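Local coordinates for protein type II secretion ATPase XpsE (Xanthomonas campestris, PDB 2D28) that belongs to the type II secretion ATPase family and is represented here by its N-terminal domain, a bundle of helices joined to a small mixed alpha/beta unit, at residues E7-V11 with T57-V61; E51-A55 with V134-E139; L72-P77 with L143-Y148; F90-L96 with Y117-V122. The protein carries 1 engineered substitution. One frame throughout, in Å; residues are numbered along the deposited sequence.

Three of the four contacts are chained through shared helices. Contacts 1 and 2 use successive parts of helix 51-62 and lie with their centres about 13 Å apart, touching where A59 CB meets V134 CG2 at 4.1 Å. Helix 137-147 then carries the chain from contact 2 to contact 3, about 17 Å away between centres. Contact 4, nested in sequence inside the loops closed by contacts 2 and 3, meets the former through H95 against R137 and the latter through a 2.6 Å salt bridge from K92 NZ to E145 OE1. Contacts 1 and 3 lie farthest apart, about 28 Å between centres. A cacodylate ion lies about 4 Å from the side chain of P77 in contact 3.

Contact 1. Residues E7-V11 with T57-V61; sequences ETRIV and TCAEV
The guanidinium of R9 lies over V61, whose CG1 stands 3.6 Å above the centre of one face of the plane; at the edge, in plane, sits water 1. This is a steep helix-helix crossing in the helical N-terminal part of the chain: the axes of the two short segments approach to 9.3 Å and run at 116° to each other. Water 1 turns the edge contact into a bridge, accepting from R9 NH2 at 2.9 Å and donating to V61 O at 2.8 Å. The apolar face and the polar edge of one guanidinium thus both serve the same valine residue. The arginine chain bends at chi2 and chi3 (-142° and -85°), which folds the group back over the V61 branch. I10 is buried and uses each branch differently. Its CG1 leans on V61 CB, while CG2 packs on T57 CG2 at 3.8 Å, the two side chains running in opposite directions. T57 turns its hydroxyl to R19 and to D53 O, leaving the methyl for this interface. L40 of helix 39-45 also touches I10. At the far end of the isoleucine, I10 CD1 rests 3.8 Å from C58 SG.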
loop_
_atom_site.group_PDB
_atom_site.type_symbol
_atom_site.label_atom_id
_atom_site.label_comp_id
_atom_site.label_asym_id
_atom_site.label_seq_id
_atom_site.Cartn_x
_atom_site.Cartn_y
_atom_site.Cartn_z
ATOM N N GLU A 7 -2.094 -3.519 11.243
ATOM C CA GLU A 7 -1.101 -2.505 11.630
ATOM C C GLU A 7 -0.240 -2.871 12.853
ATOM O O GLU A 7 0.989 -2.672 12.830
ATOM C CB GLU A 7 -1.784 -1.140 11.877
ATOM C CG GLU A 7 -0.801 -0.053 12.247
ATOM C CD GLU A 7 -1.502 1.197 12.779
ATOM O OE1 GLU A 7 -2.019 1.938 11.915
ATOM O OE2 GLU A 7 -1.521 1.396 14.034
ATOM N N THR A 8 -0.872 -3.381 13.906
ATOM C CA THR A 8 -0.172 -3.838 15.100
ATOM C C THR A 8 0.809 -4.998 14.803
ATOM O O THR A 8 1.924 -4.995 15.298
ATOM C CB THR A 8 -1.176 -4.248 16.151
ATOM O OG1 THR A 8 -1.923 -3.095 16.565
ATOM C CG2 THR A 8 -0.510 -4.746 17.461
ATOM N N ARG A 9 0.411 -5.920 13.934
ATOM C CA ARG A 9 1.232 -7.087 13.656
ATOM C C ARG A 9 2.396 -6.613 12.813
ATOM O O ARG A 9 3.489 -7.161 12.869
ATOM C CB ARG A 9 0.400 -8.141 12.899
ATOM C CG ARG A 9 -0.665 -8.841 13.764
ATOM C CD ARG A 9 -0.738 -10.389 13.358
ATOM N NE ARG A 9 -1.608 -10.325 12.296
ATOM C CZ ARG A 9 -1.687 -10.901 11.118
ATOM N NH1 ARG A 9 -1.057 -11.962 10.621
ATOM N NH2 ARG A 9 -2.626 -10.329 10.411
ATOM N N ILE A 10 2.152 -5.629 11.955
ATOM C CA ILE A 10 3.208 -5.072 11.092
ATOM C C ILE A 10 4.258 -4.292 11.960
ATOM O O ILE A 10 5.455 -4.462 11.779
ATOM C CB ILE A 10 2.630 -4.187 9.950
ATOM C CG1 ILE A 10 1.925 -5.072 8.945
ATOM C CG2 ILE A 10 3.725 -3.448 9.246
ATOM C CD1 ILE A 10 0.966 -4.416 7.983
ATOM N N VAL A 11 3.795 -3.436 12.830
ATOM C CA VAL A 11 4.681 -2.789 13.774
ATOM C C VAL A 11 5.495 -3.797 14.584
ATOM O O VAL A 11 6.694 -3.649 14.733
ATOM C CB VAL A 11 3.905 -1.860 14.733
ATOM C CG1 VAL A 11 4.835 -1.313 15.831
ATOM C CG2 VAL A 11 3.347 -0.705 13.976
ATOM N N THR A 57 7.362 -5.743 5.095
ATOM C CA THR A 57 6.698 -6.200 6.263
ATOM C C THR A 57 5.187 -6.359 6.041
ATOM O O THR A 57 4.600 -7.306 6.542
ATOM C CB THR A 57 7.023 -5.264 7.419
ATOM O OG1 THR A 57 8.456 -5.190 7.484
ATOM C CG2 THR A 57 6.580 -5.930 8.750
ATOM N N CYS A 58 4.564 -5.373 5.377
ATOM C CA CYS A 58 3.169 -5.489 4.969
ATOM C C CYS A 58 2.969 -6.815 4.213
ATOM O O CYS A 58 2.065 -7.585 4.511
ATOM C CB CYS A 58 2.796 -4.314 4.066
ATOM S SG CYS A 58 2.553 -2.801 4.948
ATOM N N ALA A 59 3.863 -7.128 3.296
ATOM C CA ALA A 59 3.738 -8.335 2.510
ATOM C C ALA A 59 3.889 -9.603 3.332
ATOM O O ALA A 59 3.097 -10.517 3.171
ATOM C CB ALA A 59 4.733 -8.326 1.398
ATOM N N GLU A 60 4.840 -9.630 4.265
ATOM C CA GLU A 60 4.998 -10.765 5.152
ATOM C C GLU A 60 3.801 -10.956 5.970
ATOM O O GLU A 60 3.415 -12.063 6.184
ATOM C CB GLU A 60 6.137 -10.630 6.174
ATOM C CG GLU A 60 7.517 -10.658 5.606
ATOM C CD GLU A 60 8.596 -10.146 6.606
ATOM O OE1 GLU A 60 8.331 -9.545 7.705
ATOM O OE2 GLU A 60 9.746 -10.409 6.303
ATOM N N VAL A 61 3.263 -9.907 6.561
ATOM C CA VAL A 61 2.241 -10.118 7.558
ATOM C C VAL A 61 0.971 -10.545 6.896
ATOM O O VAL A 61 0.187 -11.368 7.461
ATOM C CB VAL A 61 2.000 -8.884 8.458
ATOM C CG1 VAL A 61 0.738 -9.007 9.201
ATOM C CG2 VAL A 61 3.198 -8.696 9.410
HETATM O O HOH W 1 -2.457 -11.886 8.016
#

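Contact 2. Residues E51-A55 with V134-E139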
loop_
_atom_site.group_PDB
_atom_site.type_symbol
_atom_site.label_atom_id
_atom_site.label_comp_id
_atom_site.label_asym_id
_atom_site.label_seq_id
_atom_site.Cartn_x
_atom_site.Cartn_y
_atom_site.Cartn_z
ATOM N N GLU A 51 10.672 2.922 3.008
ATOM C CA GLU A 51 9.616 2.423 2.138
ATOM C C GLU A 51 9.766 0.972 1.825
ATOM O O GLU A 51 8.787 0.221 1.834
ATOM C CB GLU A 51 9.590 3.201 0.826
ATOM C CG GLU A 51 9.046 4.602 0.999
ATOM C CD GLU A 51 8.706 5.270 -0.360
ATOM O OE1 GLU A 51 8.840 4.604 -1.429
ATOM O OE2 GLU A 51 8.278 6.466 -0.335
ATOM N N ARG A 52 11.006 0.520 1.582
ATOM C CA ARG A 52 11.236 -0.877 1.351
ATOM C C ARG A 52 10.828 -1.798 2.509
ATOM O O ARG A 52 10.153 -2.815 2.291
ATOM C CB ARG A 52 12.682 -1.148 0.926
ATOM C CG ARG A 52 12.914 -2.623 0.646
ATOM C CD ARG A 52 14.222 -2.934 -0.130
ATOM N NE ARG A 52 14.079 -2.361 -1.442
ATOM C CZ ARG A 52 13.403 -2.940 -2.442
ATOM N NH1 ARG A 52 13.293 -2.302 -3.569
ATOM N NH2 ARG A 52 12.828 -4.110 -2.322
ATOM N N ASP A 53 11.200 -1.438 3.731
ATOM C CA ASP A 53 10.905 -2.244 4.896
ATOM C C ASP A 53 9.415 -2.161 5.244
ATOM O O ASP A 53 8.870 -3.139 5.742
ATOM C CB ASP A 53 11.665 -1.773 6.113
ATOM C CG ASP A 53 13.155 -2.214 6.113
ATOM O OD1 ASP A 53 13.497 -3.197 5.465
ATOM O OD2 ASP A 53 14.006 -1.567 6.744
ATOM N N HIS A 54 8.793 -1.014 4.982
ATOM C CA HIS A 54 7.334 -0.901 5.085
ATOM C C HIS A 54 6.654 -1.925 4.169
ATOM O O HIS A 54 5.881 -2.816 4.645
ATOM C CB HIS A 54 6.838 0.521 4.829
ATOM C CG HIS A 54 5.337 0.611 4.830
ATOM N ND1 HIS A 54 4.544 -0.469 5.125
ATOM C CD2 HIS A 54 4.485 1.618 4.585
ATOM C CE1 HIS A 54 3.269 -0.124 5.042
ATOM N NE2 HIS A 54 3.205 1.124 4.671
ATOM N N ALA A 55 6.944 -1.850 2.879
ATOM C CA ALA A 55 6.400 -2.789 1.870
ATOM C C ALA A 55 6.672 -4.241 2.250
ATOM O O ALA A 55 5.763 -5.132 2.245
ATOM C CB ALA A 55 6.989 -2.495 0.461
ATOM N N VAL A 134 1.656 -5.659 -3.190
ATOM C CA VAL A 134 2.285 -4.605 -2.399
ATOM C C VAL A 134 3.439 -3.990 -3.245
ATOM O O VAL A 134 4.227 -4.689 -3.928
ATOM C CB VAL A 134 2.827 -5.133 -1.045
ATOM C CG1 VAL A 134 3.414 -4.003 -0.159
ATOM C CG2 VAL A 134 1.762 -6.028 -0.307
ATOM N N GLY A 135 3.507 -2.693 -3.217
ATOM C CA GLY A 135 4.569 -1.930 -3.874
ATOM C C GLY A 135 5.073 -0.807 -2.981
ATOM O O GLY A 135 4.421 -0.342 -2.028
ATOM N N LEU A 136 6.321 -0.430 -3.228
ATOM C CA LEU A 136 6.963 0.635 -2.520
ATOM C C LEU A 136 6.185 1.948 -2.953
ATOM O O LEU A 136 5.753 2.134 -4.128
ATOM C CB LEU A 136 8.471 0.742 -2.853
ATOM C CG LEU A 136 9.476 -0.100 -2.032
ATOM C CD1 LEU A 136 9.331 -1.587 -2.344
ATOM C CD2 LEU A 136 10.893 0.407 -2.426
ATOM N N ARG A 137 5.892 2.717 -1.936
ATOM C CA ARG A 137 5.070 3.893 -2.042
ATOM C C ARG A 137 5.483 4.775 -3.229
ATOM O O ARG A 137 4.640 5.204 -4.023
ATOM C CB ARG A 137 5.135 4.686 -0.742
ATOM C CG ARG A 137 4.046 5.842 -0.634
ATOM C CD ARG A 137 4.091 6.604 0.716
ATOM N NE ARG A 137 4.042 5.590 1.762
ATOM C CZ ARG A 137 2.942 4.972 2.151
ATOM N NH1 ARG A 137 3.072 3.965 2.968
ATOM N NH2 ARG A 137 1.728 5.384 1.751
ATOM N N SER A 138 6.766 5.090 -3.331
ATOM C CA SER A 138 7.193 6.062 -4.328
ATOM C C SER A 138 7.161 5.451 -5.685
ATOM O O SER A 138 7.061 6.170 -6.716
ATOM C CB SER A 138 8.634 6.519 -4.010
ATOM O OG SER A 138 8.532 7.270 -2.800
ATOM N N GLU A 139 7.345 4.125 -5.762
ATOM C CA GLU A 139 7.247 3.441 -7.046
ATOM C C GLU A 139 5.827 3.487 -7.611
ATOM O O GLU A 139 5.630 3.628 -8.819
ATOM C CB GLU A 139 7.730 1.991 -6.942
ATOM C CG GLU A 139 9.218 1.936 -6.634
ATOM C CD GLU A 139 9.769 0.516 -6.505
ATOM O OE1 GLU A 139 9.126 -0.425 -6.941
ATOM O OE2 GLU A 139 10.873 0.424 -5.971
HETATM O O HOH W 2 6.371 1.556 0.913
#
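The first turn of helix 51-62 faces the bend that leads from strand 130-134 into helix 137-147, with A55 and L136 nearest at 5.6 Å between CA atoms and L136 in the N-cap position. E51 shows how an acidic side chain can meet a helix start from outside. Extended beyond CG, it presents both carboxylate oxygens to S138: OE1 takes the backbone N at 2.9 Å, from a donor on its syn side but 34° out of the carboxylate plane, and OE2 takes S138 OG at 2.6 Å, also syn and closer to the plane. The two bonds fix the rotation of the carboxylate, and the helix start would be expected to favour its negative charge. Water 2 adds a third link, donating to E51 O and accepting from R137 N.

Beside these polar links, L136 spreads its branches: CD1 reaches A55 CB at 3.8 Å, while CD2 lies over one face of the R52 guanidinium. V134 CG1 closes on A55 O at 3.5 Å. On another side, H54 and R137 come edge to edge, H54 CD2 3.2 Å from R137 NH1, with their planes 23° apart. D112 gathers both, accepting a hydrogen bond from H54 NE2 and forming a salt bridge with R137 NH1.

The contact thereby joins helix 51-62 to the start of helix 137-147 and to the end of the sheet, where G135, just after strand 130-134, is backbone hydrogen-bonded to I110 of strand 105-110.

Contact 3. Residues L72-P77 with L143-Y148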
loop_
_atom_site.group_PDB
_atom_site.type_symbol
_atom_site.label_atom_id
_atom_site.label_comp_id
_atom_site.label_asym_id
_atom_site.label_seq_id
_atom_site.Cartn_x
_atom_site.Cartn_y
_atom_site.Cartn_z
ATOM N N LEU A 72 6.275 -3.242 -14.533
ATOM C CA LEU A 72 5.256 -2.408 -15.153
ATOM C C LEU A 72 5.792 -1.673 -16.406
ATOM O O LEU A 72 6.832 -1.012 -16.332
ATOM C CB LEU A 72 4.842 -1.409 -14.086
ATOM C CG LEU A 72 4.057 -2.150 -12.992
ATOM C CD1 LEU A 72 4.649 -2.079 -11.581
ATOM C CD2 LEU A 72 2.711 -1.609 -13.068
ATOM N N GLY A 73 5.091 -1.778 -17.535
ATOM C CA GLY A 73 5.427 -1.049 -18.763
ATOM C C GLY A 73 5.157 0.456 -18.715
ATOM O O GLY A 73 4.721 0.971 -17.704
ATOM N N ASP A 74 5.408 1.146 -19.832
ATOM C CA ASP A 74 5.361 2.619 -19.927
ATOM C C ASP A 74 3.972 3.263 -20.014
ATOM O O ASP A 74 3.817 4.441 -19.703
ATOM C CB ASP A 74 6.096 3.079 -21.178
ATOM C CG ASP A 74 7.564 3.134 -20.981
ATOM O OD1 ASP A 74 8.035 3.634 -19.916
ATOM O OD2 ASP A 74 8.317 2.692 -21.865
ATOM N N THR A 75 3.002 2.502 -20.479
ATOM C CA THR A 75 1.620 2.952 -20.536
ATOM C C THR A 75 0.722 1.857 -20.018
ATOM O O THR A 75 1.134 0.690 -20.004
ATOM C CB THR A 75 1.251 3.226 -21.983
ATOM O OG1 THR A 75 1.354 1.991 -22.737
ATOM C CG2 THR A 75 2.260 4.221 -22.616
ATOM N N PRO A 76 -0.496 2.218 -19.606
ATOM C CA PRO A 76 -1.432 1.240 -19.030
ATOM C C PRO A 76 -1.757 0.086 -19.981
ATOM O O PRO A 76 -1.941 0.337 -21.164
ATOM C CB PRO A 76 -2.709 2.055 -18.748
ATOM C CG PRO A 76 -2.267 3.459 -18.662
ATOM C CD PRO A 76 -1.046 3.585 -19.591
ATOM N N PRO A 77 -1.854 -1.131 -19.453
ATOM C CA PRO A 77 -2.018 -2.331 -20.272
ATOM C C PRO A 77 -3.242 -2.358 -21.179
ATOM O O PRO A 77 -3.016 -2.680 -22.338
ATOM C CB PRO A 77 -2.133 -3.455 -19.233
ATOM C CG PRO A 77 -2.522 -2.792 -18.009
ATOM C CD PRO A 77 -1.820 -1.471 -18.019
ATOM N N LEU A 143 4.546 5.515 -11.008
ATOM C CA LEU A 143 3.747 4.879 -12.044
ATOM C C LEU A 143 2.449 5.658 -12.264
ATOM O O LEU A 143 2.003 5.848 -13.440
ATOM C CB LEU A 143 3.362 3.431 -11.696
ATOM C CG LEU A 143 2.561 2.731 -12.788
ATOM C CD1 LEU A 143 3.515 2.283 -13.841
ATOM C CD2 LEU A 143 1.800 1.584 -12.233
ATOM N N ILE A 144 1.794 6.086 -11.175
ATOM C CA ILE A 144 0.531 6.826 -11.329
ATOM C C ILE A 144 0.807 8.031 -12.255
ATOM O O ILE A 144 0.046 8.216 -13.198
ATOM C CB ILE A 144 -0.047 7.309 -10.021
ATOM C CG1 ILE A 144 -0.558 6.113 -9.170
ATOM C CG2 ILE A 144 -1.216 8.349 -10.282
ATOM C CD1 ILE A 144 -0.681 6.416 -7.682
ATOM N N GLU A 145 1.865 8.784 -12.002
ATOM C CA GLU A 145 2.168 9.994 -12.768
ATOM C C GLU A 145 2.579 9.706 -14.215
ATOM O O GLU A 145 2.189 10.449 -15.149
ATOM C CB GLU A 145 3.294 10.799 -12.125
ATOM C CG GLU A 145 3.522 12.197 -12.735
ATOM C CD GLU A 145 2.209 12.958 -12.863
ATOM O OE1 GLU A 145 1.581 13.230 -11.817
ATOM O OE2 GLU A 145 1.761 13.231 -14.012
ATOM N N ARG A 146 3.408 8.686 -14.389
ATOM C CA ARG A 146 3.862 8.253 -15.683
ATOM C C ARG A 146 2.710 7.795 -16.536
ATOM O O ARG A 146 2.572 8.170 -17.708
ATOM C CB ARG A 146 4.882 7.131 -15.483
ATOM C CG ARG A 146 5.288 6.426 -16.717
ATOM C CD ARG A 146 6.601 5.729 -16.505
ATOM N NE ARG A 146 6.421 4.305 -16.391
ATOM C CZ ARG A 146 6.650 3.541 -15.327
ATOM N NH1 ARG A 146 7.070 4.043 -14.144
ATOM N NH2 ARG A 146 6.465 2.221 -15.475
ATOM N N TRP A 147 1.831 7.012 -15.942
ATOM C CA TRP A 147 0.723 6.503 -16.675
ATOM C C TRP A 147 -0.363 7.580 -16.861
ATOM O O TRP A 147 -1.107 7.498 -17.859
ATOM C CB TRP A 147 0.136 5.276 -15.999
ATOM C CG TRP A 147 0.838 4.027 -16.295
ATOM C CD1 TRP A 147 2.043 3.866 -16.971
ATOM C CD2 TRP A 147 0.383 2.724 -15.974
ATOM N NE1 TRP A 147 2.333 2.532 -17.082
ATOM C CE2 TRP A 147 1.329 1.808 -16.476
ATOM C CE3 TRP A 147 -0.755 2.223 -15.314
ATOM C CZ2 TRP A 147 1.181 0.432 -16.317
ATOM C CZ3 TRP A 147 -0.913 0.882 -15.177
ATOM C CH2 TRP A 147 0.051 -0.017 -15.673
ATOM N N TYR A 148 -0.449 8.550 -15.929
ATOM C CA TYR A 148 -1.512 9.598 -15.951
ATOM C C TYR A 148 -0.978 10.982 -15.621
ATOM O O TYR A 148 0.191 11.143 -15.312
ATOM C CB TYR A 148 -2.698 9.220 -15.079
ATOM C CG TYR A 148 -3.131 7.760 -15.205
ATOM C CD1 TYR A 148 -3.678 7.301 -16.359
ATOM C CD2 TYR A 148 -3.011 6.843 -14.148
ATOM C CE1 TYR A 148 -4.084 5.959 -16.489
ATOM C CE2 TYR A 148 -3.380 5.506 -14.283
ATOM C CZ TYR A 148 -3.935 5.080 -15.459
ATOM O OH TYR A 148 -4.355 3.788 -15.713
#
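W147, near the end of the C-terminal helix, is covered on one face and along its NE1 edge by the loop segment 72-77, in a proline-tryptophan CH-pi arrangement within the MshEN domain. From CB, which has P76 CG 4.0 Å away, the side chain leaves with CG anti to the carbonyl carbon (chi1 -82°), and this lays the indole along the loop. CG meets P76 CD; CD1 comes to D74 O at 3.3 Å. NE1 then donates to G73 O at 2.9 Å, the oxygen lying near the ring plane. Farther out the six-membered ring carries P76 CA on its face, 3.6 Å from the centroid and only 2° off the normal. At the tip, W147 CH2 abuts P77 CD at 3.3 Å. L143 CD1 of its own helix lies against the opposite face, toward the rim.

G73 O is gripped twice: R146 NH2 also donates to it, at 3.1 Å, and the two donors arrive from opposite faces of the carbonyl plane, neither of them on a lone pair. The loop is thereby fixed at one peptide by two neighbouring residues of the helix. D74 OD1 adds a long salt bridge to R146 NE that works by charge alone, since the oxygen lies well out of the guanidinium plane. P76 CG also touches Y148, near OH and CE1. At the first residue of the segment, L72 CD2 presses on L143 CD2 at 3.4 Å, tighter than usual van der Waals contact.

Contact 4. Residues F90-L96 with Y117-V122; sequences FLKQFHL and YAIDAV
Two phenylalanines of helix 88-94 supply the bumps here, and two alanines of helix 116-126 leave the hollows: F94 leans on A118 and F90 on A121, with V122 flanking the second ring. The segments run nearly antiparallel, at 162°, and their axes come no nearer than 11.9 Å, a gap wide enough to be filled by aromatic rings. F94 CD1 drops onto A118 CB at 3.6 Å, while its far corner, CZ, meets the edge of the Y117 ring at CE2. One turn earlier, F90 has CG anti to the backbone N (chi1 -178°), which sends its ring outward across the gap. Its edge settles beside A121 CB, 4.0 Å from F90 CZ, and V122 CG2 touches F90 CE2 at 3.6 Å. The two rings support each other as well, F94 CD2 standing 3.4 Å above the centre of one F90 face. Next to the rings, L96, at the start of strand 96-102, and V122 reach toward each other tip to tip, L96 CD2 lying 4.1 Å from V122 CG2. Both also touch L108 of strand 105-110, so helix 116-126 packs on the sheet here. Carbon meets carbon throughout the side-chain contacts, which implies an interface held by shape and burial of apolar surface rather than by directional bonds.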
loop_
_atom_site.group_PDB
_atom_site.type_symbol
_atom_site.label_atom_id
_atom_site.label_comp_id
_atom_site.label_asym_id
_atom_site.label_seq_id
_atom_site.Cartn_x
_atom_site.Cartn_y
_atom_site.Cartn_z
ATOM N N PHE A 90 -7.765 10.299 -6.121
ATOM C CA PHE A 90 -7.929 9.172 -5.208
ATOM C C PHE A 90 -6.675 8.272 -5.259
ATOM O O PHE A 90 -6.126 7.901 -4.246
ATOM C CB PHE A 90 -9.179 8.349 -5.622
ATOM C CG PHE A 90 -9.465 7.214 -4.733
ATOM C CD1 PHE A 90 -10.451 7.307 -3.723
ATOM C CD2 PHE A 90 -8.783 6.006 -4.877
ATOM C CE1 PHE A 90 -10.713 6.241 -2.870
ATOM C CE2 PHE A 90 -9.030 4.914 -3.991
ATOM C CZ PHE A 90 -9.984 5.049 -2.977
ATOM N N LEU A 91 -6.266 7.880 -6.451
ATOM C CA LEU A 91 -5.006 7.100 -6.588
ATOM C C LEU A 91 -3.823 7.714 -5.852
ATOM O O LEU A 91 -3.095 7.020 -5.085
ATOM C CB LEU A 91 -4.673 6.891 -8.063
ATOM C CG LEU A 91 -5.744 6.233 -8.921
ATOM C CD1 LEU A 91 -5.171 6.022 -10.327
ATOM C CD2 LEU A 91 -6.322 4.976 -8.347
ATOM N N LYS A 92 -3.640 9.026 -6.059
ATOM C CA LYS A 92 -2.556 9.750 -5.417
ATOM C C LYS A 92 -2.723 9.855 -3.921
ATOM O O LYS A 92 -1.755 9.632 -3.178
ATOM C CB LYS A 92 -2.283 11.113 -6.057
ATOM C CG LYS A 92 -1.917 11.079 -7.465
ATOM C CD LYS A 92 -1.717 12.540 -8.056
ATOM C CE LYS A 92 -1.457 12.427 -9.476
ATOM N NZ LYS A 92 -0.168 13.069 -9.897
ATOM N N GLN A 93 -3.917 10.163 -3.431
ATOM C CA GLN A 93 -4.119 10.247 -2.010
ATOM C C GLN A 93 -3.890 8.918 -1.310
ATOM O O GLN A 93 -3.354 8.884 -0.193
ATOM C CB GLN A 93 -5.586 10.674 -1.694
ATOM C CG GLN A 93 -5.851 10.703 -0.269
ATOM C CD GLN A 93 -7.344 10.750 0.108
ATOM O OE1 GLN A 93 -8.197 11.037 -0.731
ATOM N NE2 GLN A 93 -7.640 10.482 1.360
ATOM N N PHE A 94 -4.371 7.831 -1.907
ATOM C CA PHE A 94 -4.291 6.523 -1.201
ATOM C C PHE A 94 -3.020 5.719 -1.556
ATOM O O PHE A 94 -2.742 4.628 -0.913
ATOM C CB PHE A 94 -5.580 5.749 -1.468
ATOM C CG PHE A 94 -6.762 6.302 -0.682
ATOM C CD1 PHE A 94 -6.903 6.025 0.706
ATOM C CD2 PHE A 94 -7.635 7.162 -1.278
ATOM C CE1 PHE A 94 -7.976 6.577 1.414
ATOM C CE2 PHE A 94 -8.688 7.763 -0.532
ATOM C CZ PHE A 94 -8.851 7.439 0.804
ATOM N N HIS A 95 -2.298 6.205 -2.581
ATOM C CA HIS A 95 -1.058 5.590 -3.108
ATOM C C HIS A 95 -1.347 4.176 -3.528
ATOM O O HIS A 95 -0.819 3.202 -2.961
ATOM C CB HIS A 95 0.077 5.587 -2.073
ATOM C CG HIS A 95 0.376 6.936 -1.499
ATOM N ND1 HIS A 95 1.188 7.859 -2.129
ATOM C CD2 HIS A 95 -0.179 7.577 -0.439
ATOM C CE1 HIS A 95 1.188 8.988 -1.415
ATOM N NE2 HIS A 95 0.373 8.832 -0.385
ATOM N N LEU A 96 -2.260 4.011 -4.478
ATOM C CA LEU A 96 -2.530 2.675 -4.996
ATOM C C LEU A 96 -2.937 2.911 -6.475
ATOM O O LEU A 96 -3.235 4.046 -6.875
ATOM C CB LEU A 96 -3.669 2.048 -4.234
ATOM C CG LEU A 96 -4.925 2.839 -3.924
ATOM C CD1 LEU A 96 -5.870 2.854 -5.104
ATOM C CD2 LEU A 96 -5.691 2.219 -2.747
ATOM N N TYR A 117 -10.154 0.533 5.052
ATOM C CA TYR A 117 -11.012 1.639 4.554
ATOM C C TYR A 117 -10.759 1.910 3.074
ATOM O O TYR A 117 -11.666 1.937 2.245
ATOM C CB TYR A 117 -10.745 2.928 5.388
ATOM C CG TYR A 117 -11.524 4.114 4.883
ATOM C CD1 TYR A 117 -12.875 4.313 5.258
ATOM C CD2 TYR A 117 -11.011 4.905 3.880
ATOM C CE1 TYR A 117 -13.607 5.398 4.707
ATOM C CE2 TYR A 117 -11.722 5.948 3.345
ATOM C CZ TYR A 117 -13.039 6.184 3.763
ATOM O OH TYR A 117 -13.738 7.220 3.162
ATOM N N ALA A 118 -9.489 2.018 2.703
ATOM C CA ALA A 118 -9.132 2.260 1.341
ATOM C C ALA A 118 -9.506 1.121 0.416
ATOM O O ALA A 118 -10.008 1.343 -0.677
ATOM C CB ALA A 118 -7.637 2.557 1.243
ATOM N N ILE A 119 -9.207 -0.101 0.848
ATOM C CA ILE A 119 -9.513 -1.240 0.043
ATOM C C ILE A 119 -11.009 -1.371 -0.154
ATOM O O ILE A 119 -11.394 -1.699 -1.254
ATOM C CB ILE A 119 -8.956 -2.552 0.720
ATOM C CG1 ILE A 119 -7.440 -2.577 0.618
ATOM C CG2 ILE A 119 -9.635 -3.879 0.214
ATOM C CD1 ILE A 119 -6.775 -3.409 1.650
ATOM N N ASP A 120 -11.796 -1.249 0.933
ATOM C CA ASP A 120 -13.253 -1.325 0.808
ATOM C C ASP A 120 -13.812 -0.193 -0.086
ATOM O O ASP A 120 -14.718 -0.424 -0.882
ATOM C CB ASP A 120 -13.919 -1.421 2.178
ATOM C CG ASP A 120 -13.688 -2.748 2.843
ATOM O OD1 ASP A 120 -13.070 -3.667 2.204
ATOM O OD2 ASP A 120 -13.961 -2.897 4.051
ATOM N N ALA A 121 -13.198 0.986 -0.041
ATOM C CA ALA A 121 -13.510 2.076 -1.004
ATOM C C ALA A 121 -13.293 1.665 -2.462
ATOM O O ALA A 121 -14.182 1.890 -3.346
ATOM C CB ALA A 121 -12.714 3.341 -0.632
ATOM N N VAL A 122 -12.180 0.970 -2.720
ATOM C CA VAL A 122 -11.857 0.567 -4.071
ATOM C C VAL A 122 -12.821 -0.519 -4.513
ATOM O O VAL A 122 -13.362 -0.490 -5.668
ATOM C CB VAL A 122 -10.354 0.136 -4.168
ATOM C CG1 VAL A 122 -10.075 -0.467 -5.471
ATOM C CG2 VAL A 122 -9.479 1.353 -3.934
#